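Local atomic coordinates of mevalonate kinase (Staphylococcus aureus, PDB entry 2X7I), a protein that probably catalyses the ATP-dependent phosphorylation of mevalonate to 5-phosphomevalonate. Residues A[75-80]-A[116-121]; A[102-107]-A[134-139]. One frame throughout, in Å; residues are numbered along the deposited sequence.

Interaction 1. Residues A[75-80]-A[116-121]; sequences NRFVEL and YDFLGK
Phe77 reaches out of helix 70-80 and sets the edge of its ring toward the face of Phe118, an offset edge-to-face (T-shaped) aromatic pair that joins the ends of two helices in the GHMP kinase N-terminal domain. The ring centroids of Phe77 and Phe118 are 5.7 Å apart and the planes stand at 74°. The touching edge is narrow: CZ of Phe77 lies 3.6 Å from CD2 of Phe118 and 4.0 Å from its CE2, and this CZ corner is the part that meets Phe118, off the centre of its ring. In Phe77, CG lies anti to the backbone N (chi1 167°), which directs the ring toward helix 103-119. The helices stand well apart here, 10.3 Å between the CA atoms of Phe77 and Tyr116, and a long flat side chain suits a contact made by ring atoms at its far end.

The aliphatic part of the contact comes from Leu119. Its CD1 approaches CE1 of Phe77 at 3.9 Å, obliquely to the ring, and the two side chains run past each other in opposite directions. No hydrogen bond crosses between the segments; the contact is wholly apolar. Leu87 of strand 87-93 touches both phenylalanines, while Ile83 and Phe111 add further apolar cover to Phe77.

A Schellman motif closes helix 103-119. Gly120, with positive phi (77°), is its C-prime residue; glycine takes this conformation easily because it has no CB to clash. Lys121 N donates back to Tyr116 O at 2.8 Å, the outer bond of the motif, whereas Gly120 N makes a weaker bond to Asp117 O at 3.2 Å.

Interaction 2. Residues A[102-107]-A[134-139]; sequences GSSAAV and WAEQIA
With CG anti to its own carbonyl carbon (chi1 -67°) and an extended chain beyond, Glu136 stretches from helix 125-140 to the first turn of helix 103-119, where Ser104 and Ala105 receive it. Ser104 turns OG anti to its backbone N (chi1 177°), placing the hydroxyl alongside the aliphatic stem of the glutamate: OG is 4.0 Å from Glu136 CG. The carbonyl O of Ser104 lies near that same methylene, 3.9 Å from CG. These are van der Waals contacts, and no hydrogen bond links the segments.

Farther along the side chain, the carboxylate end rests against Ala105. OE2 of Glu136 comes within 3.5 Å of Ala105 CA and 3.6 Å of Ala105 CB, while CD packs over the same pair of carbons. The helices approach to 6.2 Å between the CA atoms of Ser104 and Glu136, where small residues such as serine and alanine suit the face of helix 103-119. Asp147, Thr148 and Ile151 of helix 145-153 also touch Ala105.

At the start of helix 103-119, Gly102 occupies the N-cap position with positive phi. The backbone N atoms of Ser103 and Ser104 hydrogen-bond a citrate, probably from the crystallisation liquor; anion binding at this helix start is consistent with the phosphate-binding glycine-rich loop of GHMP kinases.

The buried carboxylate has a partner for each oxygen: Thr148 OG1 is hydrogen-bonded to OE2 and Ser144 N donates to OE1. Together these bonds fix its rotation, and Glu136, leaning on Ala105, joins helix 103-119 to helix 145-153.

In the fold
After the first strands of the chain (6-16, 29-45 and 53-58) comes helix 70-80, then strand 87-93 and helix 103-119. Interaction 1 closes the loop from 75-80 to 116-121, using the far end of helix 103-119. Interaction 2 opens inside that span, at the start of the same helix, and closes at 134-139, so the two loops cross rather than nest. Helix 103-119 is thus held at its beginning by helix 125-140 and at its end by helix 70-80. Helices 70-80 and 125-140 also meet: Arg76 CD packs 3.5 Å from Ile138 CD1. The centres of the two contacts lie about 16 Å apart, and they tie three helices together in the N-terminal domain.

Interaction 1. Residues A[75-80]-A[116-121]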
loop_
_atom_site.group_PDB
_atom_site.type_symbol
_atom_site.label_atom_id
_atom_site.label_comp_id
_atom_site.label_asym_id
_atom_site.label_seq_id
_atom_site.Cartn_x
_atom_site.Cartn_y
_atom_site.Cartn_z
ATOM N N ASN A 75 11.591 19.099 9.714
ATOM C CA ASN A 75 11.915 20.516 9.678
ATOM C C ASN A 75 10.662 21.379 9.787
ATOM O O ASN A 75 10.608 22.290 10.599
ATOM C CB ASN A 75 12.680 20.868 8.400
ATOM C CG ASN A 75 14.132 20.429 8.441
ATOM O OD1 ASN A 75 14.659 20.044 9.496
ATOM N ND2 ASN A 75 14.791 20.480 7.290
ATOM N N ARG A 76 9.657 21.075 8.976
ATOM C CA ARG A 76 8.387 21.799 9.012
ATOM C C ARG A 76 7.720 21.721 10.376
ATOM O O ARG A 76 7.204 22.713 10.875
ATOM C CB ARG A 76 7.417 21.256 7.954
ATOM C CG ARG A 76 6.188 22.134 7.751
ATOM C CD ARG A 76 5.160 21.456 6.842
ATOM N NE ARG A 76 3.888 22.185 6.728
ATOM C CZ ARG A 76 3.692 23.270 5.974
ATOM N NH1 ARG A 76 4.693 23.807 5.265
ATOM N NH2 ARG A 76 2.478 23.828 5.936
ATOM N N PHE A 77 7.719 20.533 10.965
ATOM C CA PHE A 77 7.080 20.321 12.248
ATOM C C PHE A 77 7.767 21.120 13.355
ATOM O O PHE A 77 7.108 21.669 14.233
ATOM C CB PHE A 77 7.079 18.825 12.568
ATOM C CG PHE A 77 6.723 18.507 13.986
ATOM C CD1 PHE A 77 5.393 18.477 14.390
ATOM C CD2 PHE A 77 7.712 18.216 14.912
ATOM C CE1 PHE A 77 5.057 18.171 15.694
ATOM C CE2 PHE A 77 7.381 17.911 16.212
ATOM C CZ PHE A 77 6.046 17.894 16.605
ATOM N N VAL A 78 9.091 21.187 13.296
ATOM C CA VAL A 78 9.891 21.902 14.276
ATOM C C VAL A 78 9.738 23.428 14.173
ATOM O O VAL A 78 9.757 24.122 15.190
ATOM C CB VAL A 78 11.376 21.485 14.143
ATOM C CG1 VAL A 78 12.308 22.474 14.846
ATOM C CG2 VAL A 78 11.562 20.065 14.684
ATOM N N GLU A 79 9.558 23.941 12.956
ATOM C CA GLU A 79 9.433 25.388 12.735
ATOM C C GLU A 79 8.005 25.910 12.939
ATOM O O GLU A 79 7.801 26.943 13.572
ATOM C CB GLU A 79 9.961 25.771 11.342
ATOM C CG GLU A 79 11.493 25.783 11.238
ATOM C CD GLU A 79 12.161 26.746 12.233
ATOM O OE1 GLU A 79 13.298 26.464 12.683
ATOM O OE2 GLU A 79 11.548 27.788 12.570
ATOM N N LEU A 80 7.022 25.195 12.409
ATOM C CA LEU A 80 5.610 25.560 12.601
ATOM C C LEU A 80 5.248 25.684 14.094
ATOM O O LEU A 80 4.498 26.586 14.491
ATOM C CB LEU A 80 4.699 24.517 11.932
ATOM C CG LEU A 80 3.269 24.908 11.537
ATOM C CD1 LEU A 80 3.255 25.531 10.136
ATOM C CD2 LEU A 80 2.318 23.698 11.581
ATOM N N TYR A 116 0.546 15.099 16.291
ATOM C CA TYR A 116 -0.564 15.530 17.131
ATOM C C TYR A 116 -0.487 14.922 18.528
ATOM O O TYR A 116 -0.779 15.594 19.511
ATOM C CB TYR A 116 -1.904 15.196 16.480
ATOM C CG TYR A 116 -2.333 16.252 15.503
ATOM C CD1 TYR A 116 -1.622 16.455 14.320
ATOM C CD2 TYR A 116 -3.439 17.061 15.754
ATOM C CE1 TYR A 116 -1.994 17.428 13.418
ATOM C CE2 TYR A 116 -3.824 18.047 14.845
ATOM C CZ TYR A 116 -3.094 18.214 13.680
ATOM O OH TYR A 116 -3.444 19.175 12.771
ATOM N N ASP A 117 -0.097 13.656 18.606
ATOM C CA ASP A 117 0.052 12.979 19.889
ATOM C C ASP A 117 1.124 13.665 20.756
ATOM O O ASP A 117 0.932 13.853 21.948
ATOM C CB ASP A 117 0.394 11.501 19.665
ATOM C CG ASP A 117 0.311 10.684 20.936
ATOM O OD1 ASP A 117 -0.624 10.923 21.724
ATOM O OD2 ASP A 117 1.167 9.793 21.137
ATOM N N PHE A 118 2.232 14.046 20.128
ATOM C CA PHE A 118 3.316 14.800 20.758
ATOM C C PHE A 118 2.858 16.156 21.312
ATOM O O PHE A 118 3.150 16.503 22.459
ATOM C CB PHE A 118 4.425 15.002 19.720
ATOM C CG PHE A 118 5.644 15.719 20.227
ATOM C CD1 PHE A 118 6.715 15.007 20.733
ATOM C CD2 PHE A 118 5.746 17.100 20.129
ATOM C CE1 PHE A 118 7.857 15.651 21.149
ATOM C CE2 PHE A 118 6.891 17.759 20.558
ATOM C CZ PHE A 118 7.949 17.028 21.070
ATOM N N LEU A 119 2.140 16.915 20.493
ATOM C CA LEU A 119 1.631 18.226 20.902
ATOM C C LEU A 119 0.441 18.134 21.861
ATOM O O LEU A 119 0.034 19.143 22.440
ATOM C CB LEU A 119 1.259 19.054 19.674
ATOM C CG LEU A 119 2.445 19.404 18.770
ATOM C CD1 LEU A 119 1.966 19.870 17.393
ATOM C CD2 LEU A 119 3.350 20.451 19.439
ATOM N N GLY A 120 -0.100 16.929 22.039
ATOM C CA GLY A 120 -1.244 16.712 22.916
ATOM C C GLY A 120 -2.539 17.162 22.272
ATOM O O GLY A 120 -3.512 17.423 22.968
ATOM N N LYS A 121 -2.562 17.218 20.940
ATOM C CA LYS A 121 -3.683 17.809 20.198
ATOM C C LYS A 121 -4.660 16.765 19.677
ATOM O O LYS A 121 -4.261 15.696 19.206
ATOM C CB LYS A 121 -3.172 18.642 19.018
ATOM C CG LYS A 121 -2.566 19.978 19.410
ATOM C CD LYS A 121 -1.995 20.718 18.203
ATOM C CE LYS A 121 -3.091 21.254 17.289
ATOM N NZ LYS A 121 -2.540 22.143 16.225
#

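Interaction 2. Residues A[102-107]-A[134-139]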
loop_
_atom_site.group_PDB
_atom_site.type_symbol
_atom_site.label_atom_id
_atom_site.label_comp_id
_atom_site.label_asym_id
_atom_site.label_seq_id
_atom_site.Cartn_x
_atom_site.Cartn_y
_atom_site.Cartn_z
ATOM N N GLY A 102 1.578 2.035 -0.837
ATOM C CA GLY A 102 1.103 3.216 -0.135
ATOM C C GLY A 102 2.111 3.753 0.860
ATOM O O GLY A 102 1.739 4.321 1.889
ATOM N N SER A 103 3.388 3.594 0.538
ATOM C CA SER A 103 4.464 3.939 1.440
ATOM C C SER A 103 4.511 5.429 1.794
ATOM O O SER A 103 4.612 5.798 2.961
ATOM C CB SER A 103 5.782 3.523 0.804
ATOM O OG SER A 103 6.767 3.375 1.778
ATOM N N SER A 104 4.458 6.291 0.782
ATOM C CA SER A 104 4.454 7.729 1.024
ATOM C C SER A 104 3.267 8.163 1.896
ATOM O O SER A 104 3.420 8.958 2.813
ATOM C CB SER A 104 4.432 8.488 -0.294
ATOM O OG SER A 104 4.364 9.884 -0.048
ATOM N N ALA A 105 2.088 7.639 1.603
ATOM C CA ALA A 105 0.898 7.981 2.371
ATOM C C ALA A 105 0.957 7.413 3.795
ATOM O O ALA A 105 0.549 8.080 4.741
ATOM C CB ALA A 105 -0.348 7.514 1.649
ATOM N N ALA A 106 1.471 6.193 3.943
ATOM C CA ALA A 106 1.621 5.571 5.252
ATOM C C ALA A 106 2.523 6.402 6.186
ATOM O O ALA A 106 2.131 6.714 7.317
ATOM C CB ALA A 106 2.164 4.161 5.114
ATOM N N VAL A 107 3.722 6.742 5.710
ATOM C CA VAL A 107 4.640 7.594 6.455
ATOM C C VAL A 107 3.943 8.896 6.861
ATOM O O VAL A 107 4.045 9.333 8.019
ATOM C CB VAL A 107 5.941 7.890 5.633
ATOM C CG1 VAL A 107 6.767 8.994 6.267
ATOM C CG2 VAL A 107 6.799 6.623 5.516
ATOM N N TRP A 134 -1.096 17.016 2.511
ATOM C CA TRP A 134 -0.100 18.089 2.448
ATOM C C TRP A 134 1.325 17.587 2.700
ATOM O O TRP A 134 2.275 18.034 2.040
ATOM C CB TRP A 134 -0.431 19.236 3.422
ATOM C CG TRP A 134 -1.827 19.843 3.260
ATOM C CD1 TRP A 134 -2.743 19.590 2.259
ATOM C CD2 TRP A 134 -2.448 20.806 4.128
ATOM N NE1 TRP A 134 -3.890 20.318 2.474
ATOM C CE2 TRP A 134 -3.731 21.077 3.607
ATOM C CE3 TRP A 134 -2.045 21.453 5.304
ATOM C CZ2 TRP A 134 -4.614 21.976 4.218
ATOM C CZ3 TRP A 134 -2.922 22.349 5.908
ATOM C CH2 TRP A 134 -4.194 22.598 5.362
ATOM N N ALA A 135 1.474 16.650 3.635
ATOM C CA ALA A 135 2.798 16.090 3.972
ATOM C C ALA A 135 3.368 15.249 2.825
ATOM O O ALA A 135 4.557 15.324 2.525
ATOM C CB ALA A 135 2.738 15.273 5.266
ATOM N N GLU A 136 2.510 14.461 2.192
ATOM C CA GLU A 136 2.871 13.715 0.986
ATOM C C GLU A 136 3.391 14.638 -0.123
ATOM O O GLU A 136 4.429 14.371 -0.719
ATOM C CB GLU A 136 1.674 12.933 0.477
ATOM C CG GLU A 136 1.238 11.816 1.409
ATOM C CD GLU A 136 -0.205 11.426 1.200
ATOM O OE1 GLU A 136 -0.688 11.530 0.059
ATOM O OE2 GLU A 136 -0.854 11.009 2.176
ATOM N N GLN A 137 2.689 15.740 -0.360
ATOM C CA GLN A 137 3.129 16.747 -1.342
ATOM C C GLN A 137 4.532 17.284 -1.046
ATOM O O GLN A 137 5.385 17.325 -1.926
ATOM C CB GLN A 137 2.109 17.896 -1.414
ATOM C CG GLN A 137 2.571 19.146 -2.144
ATOM C CD GLN A 137 2.702 18.945 -3.635
ATOM O OE1 GLN A 137 1.864 18.289 -4.266
ATOM N NE2 GLN A 137 3.752 19.523 -4.218
ATOM N N ILE A 138 4.754 17.682 0.202
ATOM C CA ILE A 138 6.030 18.226 0.656
ATOM C C ILE A 138 7.162 17.195 0.637
ATOM O O ILE A 138 8.264 17.479 0.155
ATOM C CB ILE A 138 5.889 18.758 2.095
ATOM C CG1 ILE A 138 5.070 20.051 2.089
ATOM C CG2 ILE A 138 7.246 18.986 2.752
ATOM C CD1 ILE A 138 4.649 20.468 3.479
ATOM N N ALA A 139 6.888 16.010 1.171
ATOM C CA ALA A 139 7.904 14.968 1.320
ATOM C C ALA A 139 8.169 14.210 0.018
ATOM O O ALA A 139 9.297 13.811 -0.239
ATOM C CB ALA A 139 7.504 13.981 2.439
#